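Local coordinates for protein Pre-mRNA-splicing factor SAD1 (Saccharomyces cerevisiae, PDB 4MSX) that promotes the assembly of newly made U4 snRNA into the U4/U6 snRNP and is required for pre-mRNA splicing, although it is a catalytically inactive relative of the ubiquitin-specific proteases, at residues Y192-S197 / D248-L253; V206-H211 / K285-H290; H211-H216 / I229-I234; D218-F223 / S279-L284. One frame throughout, in Å; residues are numbered along the deposited sequence. Where two conformers were deposited one is given.

Contact 1 of 4, residues Y192-S197 / D248-L253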
loop_
_atom_site.group_PDB
_atom_site.type_symbol
_atom_site.label_atom_id
_atom_site.label_comp_id
_atom_site.label_asym_id
_atom_site.label_seq_id
_atom_site.Cartn_x
_atom_site.Cartn_y
_atom_site.Cartn_z
ATOM N N TYR A 192 7.905 -8.040 -4.391
ATOM C CA TYR A 192 7.369 -6.707 -4.150
ATOM C C TYR A 192 6.852 -6.481 -2.689
ATOM O O TYR A 192 6.110 -5.496 -2.429
ATOM C CB TYR A 192 6.236 -6.441 -5.171
ATOM C CG TYR A 192 6.819 -6.288 -6.595
ATOM C CD1 TYR A 192 7.708 -5.259 -6.900
ATOM C CD2 TYR A 192 6.519 -7.201 -7.599
ATOM C CE1 TYR A 192 8.247 -5.109 -8.198
ATOM C CE2 TYR A 192 7.032 -7.031 -8.944
ATOM C CZ TYR A 192 7.902 -6.000 -9.213
ATOM O OH TYR A 192 8.451 -5.861 -10.513
ATOM N N ASP A 193 7.243 -7.335 -1.743
ATOM C CA ASP A 193 6.705 -7.198 -0.383
ATOM C C ASP A 193 6.920 -5.806 0.219
ATOM O O ASP A 193 6.003 -5.275 0.912
ATOM C CB ASP A 193 7.246 -8.239 0.594
ATOM C CG ASP A 193 8.777 -8.329 0.596
ATOM O OD1 ASP A 193 9.483 -7.549 -0.115
ATOM O OD2 ASP A 193 9.258 -9.222 1.327
ATOM N N TYR A 194 8.059 -5.182 -0.064
ATOM C CA TYR A 194 8.299 -3.828 0.475
ATOM C C TYR A 194 7.266 -2.814 -0.038
ATOM O O TYR A 194 6.876 -1.873 0.660
ATOM C CB TYR A 194 9.696 -3.305 0.148
ATOM C CG TYR A 194 9.931 -3.139 -1.338
ATOM C CD1 TYR A 194 9.594 -1.945 -1.966
ATOM C CD2 TYR A 194 10.398 -4.190 -2.107
ATOM C CE1 TYR A 194 9.775 -1.776 -3.322
ATOM C CE2 TYR A 194 10.543 -4.052 -3.505
ATOM C CZ TYR A 194 10.228 -2.844 -4.088
ATOM O OH TYR A 194 10.365 -2.686 -5.453
ATOM N N ALA A 195 6.841 -2.972 -1.284
ATOM C CA ALA A 195 5.847 -2.087 -1.846
ATOM C C ALA A 195 4.465 -2.444 -1.323
ATOM O O ALA A 195 3.642 -1.550 -1.112
ATOM C CB ALA A 195 5.835 -2.211 -3.441
ATOM N N HIS A 196 4.167 -3.727 -1.156
ATOM C CA HIS A 196 2.848 -4.080 -0.586
ATOM C C HIS A 196 2.681 -3.396 0.786
ATOM O O HIS A 196 1.631 -2.831 1.066
ATOM C CB HIS A 196 2.733 -5.591 -0.401
ATOM C CG HIS A 196 2.941 -6.340 -1.670
ATOM N ND1 HIS A 196 3.369 -7.646 -1.703
ATOM C CD2 HIS A 196 2.768 -5.947 -2.955
ATOM C CE1 HIS A 196 3.445 -8.036 -2.974
ATOM N NE2 HIS A 196 3.076 -7.027 -3.750
ATOM N N SER A 197 3.727 -3.409 1.619
ATOM C CA SER A 197 3.555 -2.867 2.957
ATOM C C SER A 197 3.306 -1.374 2.883
ATOM O O SER A 197 2.454 -0.868 3.607
ATOM C CB SER A 197 4.760 -3.156 3.896
ATOM O OG SER A 197 5.918 -2.509 3.455
ATOM N N ASP A 248 2.775 -4.692 -12.063
ATOM C CA ASP A 248 2.839 -3.701 -13.135
ATOM C C ASP A 248 2.951 -2.274 -12.626
ATOM O O ASP A 248 3.634 -1.452 -13.239
ATOM C CB ASP A 248 1.572 -3.735 -14.027
ATOM C CG ASP A 248 1.622 -2.673 -15.115
ATOM O OD1 ASP A 248 2.580 -2.775 -15.946
ATOM O OD2 ASP A 248 0.767 -1.742 -15.127
ATOM N N PHE A 249 2.220 -1.933 -11.555
ATOM C CA PHE A 249 2.338 -0.590 -10.975
ATOM C C PHE A 249 3.827 -0.335 -10.556
ATOM O O PHE A 249 4.410 0.704 -10.904
ATOM C CB PHE A 249 1.409 -0.421 -9.745
ATOM C CG PHE A 249 1.583 0.897 -9.027
ATOM C CD1 PHE A 249 1.340 2.080 -9.681
ATOM C CD2 PHE A 249 2.068 0.946 -7.723
ATOM C CE1 PHE A 249 1.511 3.307 -9.055
ATOM C CE2 PHE A 249 2.247 2.149 -7.073
ATOM C CZ PHE A 249 1.953 3.350 -7.729
ATOM N N VAL A 250 4.420 -1.291 -9.837
ATOM C CA VAL A 250 5.790 -1.040 -9.280
ATOM C C VAL A 250 6.783 -1.035 -10.430
ATOM O O VAL A 250 7.712 -0.250 -10.469
ATOM C CB VAL A 250 6.199 -2.059 -8.184
ATOM C CG1 VAL A 250 7.636 -1.704 -7.709
ATOM C CG2 VAL A 250 5.180 -1.976 -6.985
ATOM N N SER A 251 6.529 -1.879 -11.420
ATOM C CA SER A 251 7.424 -1.922 -12.570
ATOM C C SER A 251 7.285 -0.620 -13.355
ATOM O O SER A 251 8.281 -0.057 -13.818
ATOM C CB SER A 251 7.169 -3.180 -13.422
ATOM O OG SER A 251 7.859 -3.020 -14.621
ATOM N N TYR A 252 6.074 -0.057 -13.431
ATOM C CA TYR A 252 5.901 1.242 -14.052
ATOM C C TYR A 252 6.723 2.327 -13.330
ATOM O O TYR A 252 7.311 3.259 -13.945
ATOM C CB TYR A 252 4.362 1.638 -14.070
ATOM C CG TYR A 252 4.122 3.110 -14.257
ATOM C CD1 TYR A 252 4.123 3.661 -15.529
ATOM C CD2 TYR A 252 3.893 3.959 -13.185
ATOM C CE1 TYR A 252 3.952 5.016 -15.733
ATOM C CE2 TYR A 252 3.716 5.338 -13.377
ATOM C CZ TYR A 252 3.758 5.847 -14.670
ATOM O OH TYR A 252 3.615 7.181 -14.931
ATOM N N LEU A 253 6.699 2.307 -11.997
ATOM C CA LEU A 253 7.491 3.297 -11.288
ATOM C C LEU A 253 9.006 3.250 -11.693
ATOM O O LEU A 253 9.654 4.262 -11.752
ATOM C CB LEU A 253 7.396 3.037 -9.769
ATOM C CG LEU A 253 5.958 3.143 -9.225
ATOM C CD1 LEU A 253 6.060 2.884 -7.661
ATOM C CD2 LEU A 253 5.346 4.547 -9.483
#
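Around Y192, A195 and V250, helix 189-203 and helix 247-256 come together nearly at right angles, the axes of the two short segments passing 10.9 Å apart with 102° between their directions. Both helices belong to the helical part of the ubiquitin-specific protease (USP) fold, and their crossing is small, buried and apolar: no hydrogen bond joins the two segments. V250 carries most of the contact. Its CB points at helix 189-203, and with CG1 anti to the backbone N (chi1 179°) the two methyls spread over different neighbours. CG2 lies 3.6 Å from CB of A195, where the small alanine leaves room for the valine methyl against the helix; the CA atoms of A195 and V250 are 7.5 Å apart. CG1 takes the aromatic side, meeting CE1 of Y192 obliquely at 3.5 Å. The Y192 ring slides alongside the valine in the opposite direction, suiting a residue whose long flat body is apolar and whose tip is polar; its OH makes a weak hydrogen bond to K254. Y194 reaches the same methyl by another route. Its CG sits between the backbone N and the carbonyl carbon (chi1 63°), and its side chain also touches P266 and W440, linking the crossing to helix 266-280 and strand 438-446. At its far end, the Y194 hydroxyl oxygen OH rests 3.7 Å from V250 CG1.

Contact 2 of 4, residues V206-H211 / K285-H290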
loop_
_atom_site.group_PDB
_atom_site.type_symbol
_atom_site.label_atom_id
_atom_site.label_comp_id
_atom_site.label_asym_id
_atom_site.label_seq_id
_atom_site.Cartn_x
_atom_site.Cartn_y
_atom_site.Cartn_z
ATOM N N VAL A 206 -6.771 7.088 7.086
ATOM C CA VAL A 206 -8.122 7.408 6.599
ATOM C C VAL A 206 -8.292 8.654 5.694
ATOM O O VAL A 206 -8.985 8.592 4.689
ATOM C CB VAL A 206 -9.134 7.365 7.754
ATOM C CG1 VAL A 206 -10.469 7.964 7.330
ATOM C CG2 VAL A 206 -9.337 5.889 8.170
ATOM N N PRO A 207 -7.652 9.774 6.016
ATOM C CA PRO A 207 -7.833 11.012 5.227
ATOM C C PRO A 207 -7.216 10.924 3.861
ATOM O O PRO A 207 -7.656 11.570 2.900
ATOM C CB PRO A 207 -7.070 12.088 6.023
ATOM C CG PRO A 207 -6.733 11.452 7.377
ATOM C CD PRO A 207 -6.877 9.967 7.265
ATOM N N VAL A 208 -6.136 10.155 3.762
ATOM C CA VAL A 208 -5.529 9.925 2.469
ATOM C C VAL A 208 -6.395 8.929 1.713
ATOM O O VAL A 208 -6.700 9.120 0.528
ATOM C CB VAL A 208 -4.054 9.352 2.648
ATOM C CG1 VAL A 208 -3.452 9.143 1.292
ATOM C CG2 VAL A 208 -3.222 10.304 3.512
ATOM N N ARG A 209 -6.763 7.844 2.384
ATOM C CA ARG A 209 -7.562 6.807 1.744
ATOM C C ARG A 209 -8.853 7.430 1.206
ATOM O O ARG A 209 -9.235 7.244 0.017
ATOM C CB ARG A 209 -7.965 5.726 2.738
ATOM C CG ARG A 209 -8.890 4.653 2.111
ATOM C CD ARG A 209 -9.546 3.833 3.203
ATOM N NE ARG A 209 -10.620 4.657 3.830
ATOM C CZ ARG A 209 -11.452 4.200 4.759
ATOM N NH1 ARG A 209 -11.340 2.945 5.161
ATOM N NH2 ARG A 209 -12.399 5.000 5.296
ATOM N N ASP A 210 -9.534 8.182 2.073
ATOM C CA ASP A 210 -10.853 8.739 1.655
ATOM C C ASP A 210 -10.724 9.621 0.423
ATOM O O ASP A 210 -11.559 9.582 -0.506
ATOM C CB ASP A 210 -11.511 9.523 2.799
ATOM C CG ASP A 210 -12.075 8.609 3.863
ATOM O OD1 ASP A 210 -11.828 7.379 3.763
ATOM O OD2 ASP A 210 -12.767 9.109 4.810
ATOM N N HIS A 211 -9.660 10.420 0.383
ATOM C CA HIS A 211 -9.462 11.294 -0.764
ATOM C C HIS A 211 -9.284 10.463 -2.053
ATOM O O HIS A 211 -9.816 10.821 -3.142
ATOM C CB HIS A 211 -8.243 12.192 -0.570
ATOM C CG HIS A 211 -8.114 13.250 -1.620
ATOM N ND1 HIS A 211 -8.833 14.433 -1.565
ATOM C CD2 HIS A 211 -7.372 13.308 -2.752
ATOM C CE1 HIS A 211 -8.548 15.160 -2.635
ATOM N NE2 HIS A 211 -7.670 14.499 -3.371
ATOM N N LYS A 285 -0.669 16.566 -1.677
ATOM C CA LYS A 285 0.414 17.196 -0.962
ATOM C C LYS A 285 -0.096 17.910 0.284
ATOM O O LYS A 285 0.478 17.790 1.381
ATOM C CB LYS A 285 1.131 18.190 -1.867
ATOM C CG LYS A 285 2.251 18.972 -1.163
ATOM C CD LYS A 285 2.777 20.011 -2.134
ATOM C CE LYS A 285 3.886 20.868 -1.557
ATOM N NZ LYS A 285 4.379 21.838 -2.590
ATOM N N SER A 286 -1.186 18.674 0.132
ATOM C CA SER A 286 -1.705 19.385 1.298
ATOM C C SER A 286 -2.231 18.408 2.346
ATOM O O SER A 286 -2.072 18.635 3.528
ATOM C CB SER A 286 -2.813 20.386 0.834
ATOM O OG SER A 286 -3.959 19.651 0.402
ATOM N N ILE A 287 -2.841 17.288 1.950
ATOM C CA ILE A 287 -3.352 16.345 2.966
ATOM C C ILE A 287 -2.181 15.622 3.703
ATOM O O ILE A 287 -2.190 15.469 4.928
ATOM C CB ILE A 287 -4.222 15.273 2.311
ATOM C CG1 ILE A 287 -5.532 15.927 1.778
ATOM C CG2 ILE A 287 -4.560 14.159 3.343
ATOM C CD1 ILE A 287 -6.295 15.051 0.756
ATOM N N LEU A 288 -1.182 15.160 2.938
ATOM C CA LEU A 288 -0.012 14.508 3.595
ATOM C C LEU A 288 0.740 15.484 4.464
ATOM O O LEU A 288 1.095 15.173 5.597
ATOM C CB LEU A 288 0.963 13.939 2.525
ATOM C CG LEU A 288 0.406 12.771 1.712
ATOM C CD1 LEU A 288 1.433 12.376 0.610
ATOM C CD2 LEU A 288 0.209 11.592 2.648
ATOM N N ASN A 289 0.994 16.684 3.962
ATOM C CA ASN A 289 1.628 17.680 4.840
ATOM C C ASN A 289 0.852 17.937 6.123
ATOM O O ASN A 289 1.435 18.006 7.205
ATOM C CB ASN A 289 1.957 18.977 4.074
ATOM C CG ASN A 289 3.256 18.850 3.279
ATOM O OD1 ASN A 289 4.325 19.094 3.811
ATOM N ND2 ASN A 289 3.168 18.406 2.036
ATOM N N HIS A 290 -0.467 18.008 6.057
ATOM C CA HIS A 290 -1.190 18.283 7.265
ATOM C C HIS A 290 -1.253 17.069 8.170
ATOM O O HIS A 290 -1.124 17.165 9.396
ATOM C CB HIS A 290 -2.654 18.718 6.975
ATOM C CG HIS A 290 -3.464 18.811 8.221
ATOM N ND1 HIS A 290 -3.300 19.834 9.132
ATOM C CD2 HIS A 290 -4.371 17.970 8.760
ATOM C CE1 HIS A 290 -4.102 19.632 10.164
ATOM N NE2 HIS A 290 -4.761 18.508 9.961
#
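I287 of helix 282-292 lies against P207, V208 and H211 of helix 206-214, and its two branches divide the work. CG1 is anti to the carbonyl carbon (chi1 -68°) and the chain runs on extended through chi2, which carries CD1 over one face of the H211 imidazole. That methyl sits 3.7 Å from the ring centroid and 27° off the normal, a CH-pi contact offset toward the CG-ND1 side; CD1 is 3.5 Å from H211 CG. The histidine offers this face because its own CG is anti to the backbone N, swinging the ring out toward the other helix. The two helices run antiparallel, 167° between directions with segment axes 9.9 Å apart, a pairing within the helical region of the USP fold. The other branch of I287, CG2, turns to the start of helix 206-214, where it touches CB of P207 at 4.2 Å and CG2 of V208 at 4.1 Å. A beta-branched residue fits here since it can fill both directions at once. V208 CG2 also meets L288 CD2, at 3.8 Å, the two side chains crossing at about a right angle. L288 also touches I277 and C278 of helix 266-280, and W321.

Contact 3 of 4, residues H211-H216 / I229-I234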
loop_
_atom_site.group_PDB
_atom_site.type_symbol
_atom_site.label_atom_id
_atom_site.label_comp_id
_atom_site.label_asym_id
_atom_site.label_seq_id
_atom_site.Cartn_x
_atom_site.Cartn_y
_atom_site.Cartn_z
ATOM N N HIS A 211 -9.660 10.420 0.383
ATOM C CA HIS A 211 -9.462 11.294 -0.764
ATOM C C HIS A 211 -9.284 10.463 -2.053
ATOM O O HIS A 211 -9.816 10.821 -3.142
ATOM C CB HIS A 211 -8.243 12.192 -0.570
ATOM C CG HIS A 211 -8.114 13.250 -1.620
ATOM N ND1 HIS A 211 -8.833 14.433 -1.565
ATOM C CD2 HIS A 211 -7.372 13.308 -2.752
ATOM C CE1 HIS A 211 -8.548 15.160 -2.635
ATOM N NE2 HIS A 211 -7.670 14.499 -3.371
ATOM N N PHE A 212 -8.506 9.374 -1.958
ATOM C CA PHE A 212 -8.289 8.525 -3.162
ATOM C C PHE A 212 -9.578 7.805 -3.586
ATOM O O PHE A 212 -9.825 7.614 -4.792
ATOM C CB PHE A 212 -7.237 7.428 -2.873
ATOM C CG PHE A 212 -5.801 7.876 -3.072
ATOM C CD1 PHE A 212 -5.377 8.354 -4.287
ATOM C CD2 PHE A 212 -4.892 7.790 -2.031
ATOM C CE1 PHE A 212 -4.029 8.716 -4.491
ATOM C CE2 PHE A 212 -3.531 8.173 -2.213
ATOM C CZ PHE A 212 -3.117 8.639 -3.437
ATOM N N LEU A 213 -10.345 7.312 -2.604
ATOM C CA LEU A 213 -11.537 6.501 -2.937
ATOM C C LEU A 213 -12.648 7.361 -3.559
ATOM O O LEU A 213 -13.364 6.882 -4.411
ATOM C CB LEU A 213 -12.141 5.817 -1.724
ATOM C CG LEU A 213 -11.218 4.849 -0.975
ATOM C CD1 LEU A 213 -11.956 4.099 0.136
ATOM C CD2 LEU A 213 -10.581 3.841 -2.000
ATOM N N LEU A 214 -12.782 8.617 -3.132
ATOM C CA LEU A 214 -13.986 9.426 -3.513
ATOM C C LEU A 214 -13.734 10.388 -4.654
ATOM O O LEU A 214 -14.670 11.029 -5.143
ATOM C CB LEU A 214 -14.533 10.223 -2.298
ATOM C CG LEU A 214 -15.014 9.323 -1.166
ATOM C CD1 LEU A 214 -15.336 10.108 0.155
ATOM C CD2 LEU A 214 -16.239 8.569 -1.600
ATOM N N ASN A 215 -12.480 10.541 -5.063
ATOM C CA ASN A 215 -12.168 11.418 -6.181
ATOM C C ASN A 215 -11.631 10.690 -7.394
ATOM O O ASN A 215 -11.257 9.542 -7.297
ATOM C CB ASN A 215 -11.204 12.472 -5.718
ATOM C CG ASN A 215 -11.823 13.320 -4.620
ATOM O OD1 ASN A 215 -12.548 14.269 -4.907
ATOM N ND2 ASN A 215 -11.630 12.915 -3.378
ATOM N N HIS A 216 -11.614 11.367 -8.530
ATOM C CA HIS A 216 -11.083 10.779 -9.749
ATOM C C HIS A 216 -9.867 11.579 -10.115
ATOM O O HIS A 216 -9.772 12.750 -9.791
ATOM C CB HIS A 216 -12.168 10.779 -10.838
ATOM C CG HIS A 216 -13.418 10.115 -10.366
ATOM N ND1 HIS A 216 -13.518 8.747 -10.220
ATOM C CD2 HIS A 216 -14.588 10.627 -9.905
ATOM C CE1 HIS A 216 -14.709 8.440 -9.731
ATOM N NE2 HIS A 216 -15.381 9.563 -9.534
ATOM N N ILE A 229 -5.933 4.128 -8.443
ATOM C CA ILE A 229 -6.614 2.887 -8.735
ATOM C C ILE A 229 -6.149 1.739 -7.800
ATOM O O ILE A 229 -6.961 0.899 -7.427
ATOM C CB ILE A 229 -6.520 2.550 -10.280
ATOM C CG1 ILE A 229 -7.410 3.576 -11.044
ATOM C CG2 ILE A 229 -6.907 1.107 -10.539
ATOM C CD1 ILE A 229 -7.137 3.688 -12.519
ATOM N N CYS A 230 -4.846 1.657 -7.472
ATOM C CA CYS A 230 -4.399 0.639 -6.499
ATOM C C CYS A 230 -5.173 0.785 -5.172
ATOM O O CYS A 230 -5.611 -0.216 -4.565
ATOM C CB CYS A 230 -2.908 0.829 -6.177
ATOM S SG CYS A 230 -1.854 0.384 -7.649
ATOM N N VAL A 231 -5.262 2.030 -4.698
ATOM C CA VAL A 231 -5.910 2.297 -3.379
ATOM C C VAL A 231 -7.395 1.926 -3.486
ATOM O O VAL A 231 -7.936 1.267 -2.608
ATOM C CB VAL A 231 -5.735 3.772 -2.930
ATOM C CG1 VAL A 231 -6.563 4.040 -1.630
ATOM C CG2 VAL A 231 -4.235 4.096 -2.733
ATOM N N LYS A 232 -8.029 2.282 -4.612
ATOM C CA LYS A 232 -9.441 1.881 -4.804
ATOM C C LYS A 232 -9.646 0.367 -4.824
ATOM O O LYS A 232 -10.660 -0.147 -4.291
ATOM C CB LYS A 232 -10.001 2.482 -6.091
ATOM C CG LYS A 232 -10.122 4.034 -6.025
ATOM C CD LYS A 232 -10.372 4.535 -7.487
ATOM C CE LYS A 232 -10.276 6.025 -7.660
ATOM N NZ LYS A 232 -11.388 6.640 -6.998
ATOM N N LYS A 233 -8.702 -0.378 -5.414
ATOM C CA LYS A 233 -8.843 -1.829 -5.383
ATOM C C LYS A 233 -8.560 -2.396 -4.036
ATOM O O LYS A 233 -9.175 -3.401 -3.658
ATOM C CB LYS A 233 -7.856 -2.487 -6.416
ATOM C CG LYS A 233 -8.334 -2.212 -7.859
ATOM C CD LYS A 233 -7.256 -2.657 -8.911
ATOM C CE LYS A 233 -7.867 -2.542 -10.333
ATOM N NZ LYS A 233 -6.734 -2.902 -11.353
ATOM N N ILE A 234 -7.567 -1.820 -3.311
ATOM C CA ILE A 234 -7.243 -2.375 -1.979
ATOM C C ILE A 234 -8.502 -2.407 -1.091
ATOM O O ILE A 234 -8.685 -3.319 -0.256
ATOM C CB ILE A 234 -6.122 -1.529 -1.340
ATOM C CG1 ILE A 234 -4.775 -1.945 -2.005
ATOM C CG2 ILE A 234 -6.104 -1.658 0.222
ATOM C CD1 ILE A 234 -3.646 -0.925 -1.688
#
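K232 of helix 222-234 sends its ammonium group to the C-terminal end of helix 206-214, where backbone carbonyls lack the amide partners of a further turn. NZ donates to F212 O at 2.9 Å, in the carbonyl plane, and to N215 O at 2.9 Å, tilted 20° from the plane of the N215 carbonyl; a weak third bond goes to L213 O at 3.3 Å. A lysine suits this end of a helix, since its charge should interact favourably with the helix dipole. The chain is extended until its last torsion, where a bend (chi4 -69°) turns NZ in among the carbonyls. K232 O, near the end of its own helix, is hydrogen-bonded to Y159 OH. H211 O, one turn back, is served by N215 itself: ND2 reaches it at 2.8 Å on a lone pair and nearly straight (170°), while N215 N adds only a weak bond. H216 ND1 is hydrogen-bonded to Y156 OH. Beside this polar cluster the contact is apolar. V231 places CG2 over one face of the F212 ring, a CH-pi contact 4.2 Å from the centroid, and sets CG1 3.7 Å from F212 CB; L213 CD2 packs along the backbone of K232, 3.6 Å from its CA. These helices of the USP fold are held between others: F212 also rests on L284 of helix 282-292, L213 on L164 of helix 161-165, and V231 on S203 of helix 189-203.

Contact 4 of 4, residues D218-F223 / S279-L284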
loop_
_atom_site.group_PDB
_atom_site.type_symbol
_atom_site.label_atom_id
_atom_site.label_comp_id
_atom_site.label_asym_id
_atom_site.label_seq_id
_atom_site.Cartn_x
_atom_site.Cartn_y
_atom_site.Cartn_z
ATOM N N ASP A 218 -8.072 11.806 -13.284
ATOM C CA ASP A 218 -7.738 11.876 -14.720
ATOM C C ASP A 218 -6.965 13.142 -15.129
ATOM O O ASP A 218 -6.338 13.205 -16.196
ATOM C CB ASP A 218 -9.011 11.768 -15.552
ATOM C CG ASP A 218 -9.714 10.447 -15.356
ATOM O OD1 ASP A 218 -9.162 9.408 -15.796
ATOM O OD2 ASP A 218 -10.819 10.452 -14.763
ATOM N N ASN A 219 -6.999 14.136 -14.256
ATOM C CA ASN A 219 -6.306 15.396 -14.471
ATOM C C ASN A 219 -4.993 15.603 -13.656
ATOM O O ASN A 219 -4.451 16.714 -13.668
ATOM C CB ASN A 219 -7.292 16.513 -14.129
ATOM C CG ASN A 219 -8.054 16.214 -12.840
ATOM O OD1 ASN A 219 -8.894 15.296 -12.795
ATOM N ND2 ASN A 219 -7.733 16.953 -11.775
ATOM N N GLN A 220 -4.465 14.579 -12.966
ATOM C CA GLN A 220 -3.280 14.778 -12.145
ATOM C C GLN A 220 -2.056 13.931 -12.644
ATOM O O GLN A 220 -1.085 13.757 -11.906
ATOM C CB GLN A 220 -3.603 14.576 -10.609
ATOM C CG GLN A 220 -4.774 15.460 -10.009
ATOM C CD GLN A 220 -4.797 15.588 -8.426
ATOM O OE1 GLN A 220 -3.770 15.694 -7.793
ATOM N NE2 GLN A 220 -5.987 15.611 -7.833
ATOM N N GLY A 221 -2.083 13.440 -13.893
ATOM C CA GLY A 221 -0.969 12.665 -14.454
ATOM C C GLY A 221 -1.052 11.145 -14.215
ATOM O O GLY A 221 -1.789 10.708 -13.324
ATOM N N GLU A 222 -0.299 10.365 -14.981
ATOM C CA GLU A 222 -0.375 8.903 -14.950
ATOM C C GLU A 222 0.016 8.231 -13.558
ATOM O O GLU A 222 -0.643 7.292 -13.109
ATOM C CB GLU A 222 0.527 8.326 -15.997
ATOM C CG GLU A 222 0.453 6.817 -16.026
ATOM C CD GLU A 222 0.823 6.197 -17.367
ATOM O OE1 GLU A 222 1.266 6.939 -18.283
ATOM O OE2 GLU A 222 0.675 4.952 -17.495
ATOM N N PHE A 223 1.067 8.730 -12.924
ATOM C CA PHE A 223 1.470 8.171 -11.600
ATOM C C PHE A 223 0.272 8.247 -10.605
ATOM O O PHE A 223 -0.106 7.238 -9.968
ATOM C CB PHE A 223 2.636 8.936 -11.037
ATOM C CG PHE A 223 2.844 8.668 -9.568
ATOM C CD1 PHE A 223 3.351 7.431 -9.155
ATOM C CD2 PHE A 223 2.486 9.612 -8.618
ATOM C CE1 PHE A 223 3.537 7.152 -7.756
ATOM C CE2 PHE A 223 2.657 9.358 -7.229
ATOM C CZ PHE A 223 3.186 8.108 -6.802
ATOM N N SER A 279 4.912 15.887 -5.235
ATOM C CA SER A 279 5.366 16.625 -6.394
ATOM C C SER A 279 4.376 16.444 -7.540
ATOM O O SER A 279 4.448 17.131 -8.579
ATOM C CB SER A 279 6.775 16.123 -6.779
ATOM O OG SER A 279 6.644 14.863 -7.399
ATOM N N SER A 280 3.439 15.517 -7.382
ATOM C CA SER A 280 2.488 15.207 -8.454
ATOM C C SER A 280 1.042 15.746 -8.244
ATOM O O SER A 280 0.295 15.834 -9.198
ATOM C CB SER A 280 2.372 13.699 -8.628
ATOM O OG SER A 280 3.652 13.177 -8.941
ATOM N N SER A 281 0.658 16.035 -7.006
ATOM C CA SER A 281 -0.742 16.370 -6.676
ATOM C C SER A 281 -0.755 17.424 -5.604
ATOM O O SER A 281 -0.324 17.168 -4.468
ATOM C CB SER A 281 -1.516 15.147 -6.178
ATOM O OG SER A 281 -2.807 15.540 -5.596
ATOM N N ASN A 282 -1.252 18.619 -5.917
ATOM C CA ASN A 282 -1.302 19.644 -4.868
ATOM C C ASN A 282 -2.274 19.274 -3.769
ATOM O O ASN A 282 -2.008 19.553 -2.589
ATOM C CB ASN A 282 -1.615 21.033 -5.453
ATOM C CG ASN A 282 -0.453 21.586 -6.260
ATOM O OD1 ASN A 282 0.718 21.449 -5.868
ATOM N ND2 ASN A 282 -0.760 22.190 -7.409
ATOM N N ASP A 283 -3.402 18.667 -4.150
ATOM C CA ASP A 283 -4.435 18.217 -3.196
ATOM C C ASP A 283 -3.834 17.197 -2.177
ATOM O O ASP A 283 -3.997 17.321 -0.930
ATOM C CB ASP A 283 -5.573 17.456 -3.937
ATOM C CG ASP A 283 -6.418 18.329 -4.832
ATOM O OD1 ASP A 283 -6.237 19.584 -4.873
ATOM O OD2 ASP A 283 -7.309 17.726 -5.490
ATOM N N LEU A 284 -3.190 16.147 -2.709
ATOM C CA LEU A 284 -2.628 15.122 -1.801
ATOM C C LEU A 284 -1.433 15.685 -1.051
ATOM O O LEU A 284 -1.186 15.316 0.087
ATOM C CB LEU A 284 -2.225 13.852 -2.579
ATOM C CG LEU A 284 -3.494 13.094 -3.042
ATOM C CD1 LEU A 284 -3.250 12.242 -4.304
ATOM C CD2 LEU A 284 -4.100 12.252 -1.912
HETATM O O HOH W 1 -2.089 17.182 -10.208
HETATM O O HOH W 2 0.891 15.520 -11.904
#
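Q220 and S281 bring together two turns that each lead into a helix, their CA atoms 6.2 Å apart and the touching parts 132° apart in direction. Both turns belong to the helical region of the USP fold, and both end in an N-cap: G221 precedes helix 222-234 and S281 precedes helix 282-292. G221 has a positive phi (90°), and at its backbone angles a side chain would collide with the preceding carbonyl oxygen, which favours glycine. S281 caps with its side chain, OG accepting from L284 N at 3.0 Å in a nearly straight bond; a short serine hydroxyl is well suited to reach the amides of a first turn, which have no carbonyl of a preceding turn to bond. The same OG lies only 2.4 Å from Q220 OE1, too short to be reliable in a glutamine deposited in two conformers, so a bond from OG to OE1 is doubtful in detail. The extended chain of Q220 brings the amide there. Deeper in, F223 CD2 approaches S280 OG obliquely, at 3.8 Å; that hydroxyl is hydrogen-bonded to K276 O, while the F223 side chain also touches L273, I277 and L253. A water knits the turns together, donating to S280 O at 2.8 Å and to Q220 O at 2.6 Å.

Overall arrangement
All four contacts lie in the helical part of the USP fold, away from the zinc site formed by C94, C97, H113 and H119. H211 belongs to contacts 2 and 3, whose centres are 12 Å apart, so helix 206-214 meets helix 282-292 and helix 222-234 in succession. The centre of contact 4 lies 13 Å from the centre of each, and it touches both: L284 CD2 meets H211 CD2 at 3.5 Å, and L284 CD1 meets F212 CE1 at 3.6 Å. Contact 1 stands apart from contact 2, about 12 Å between nearest atoms, but meets contacts 3 and 4 through helix 247-256: L253 CD2 packs on F223 CD1 of contact 4 at 3.5 Å, and F249 CG on C230 SG of contact 3 at 3.7 Å.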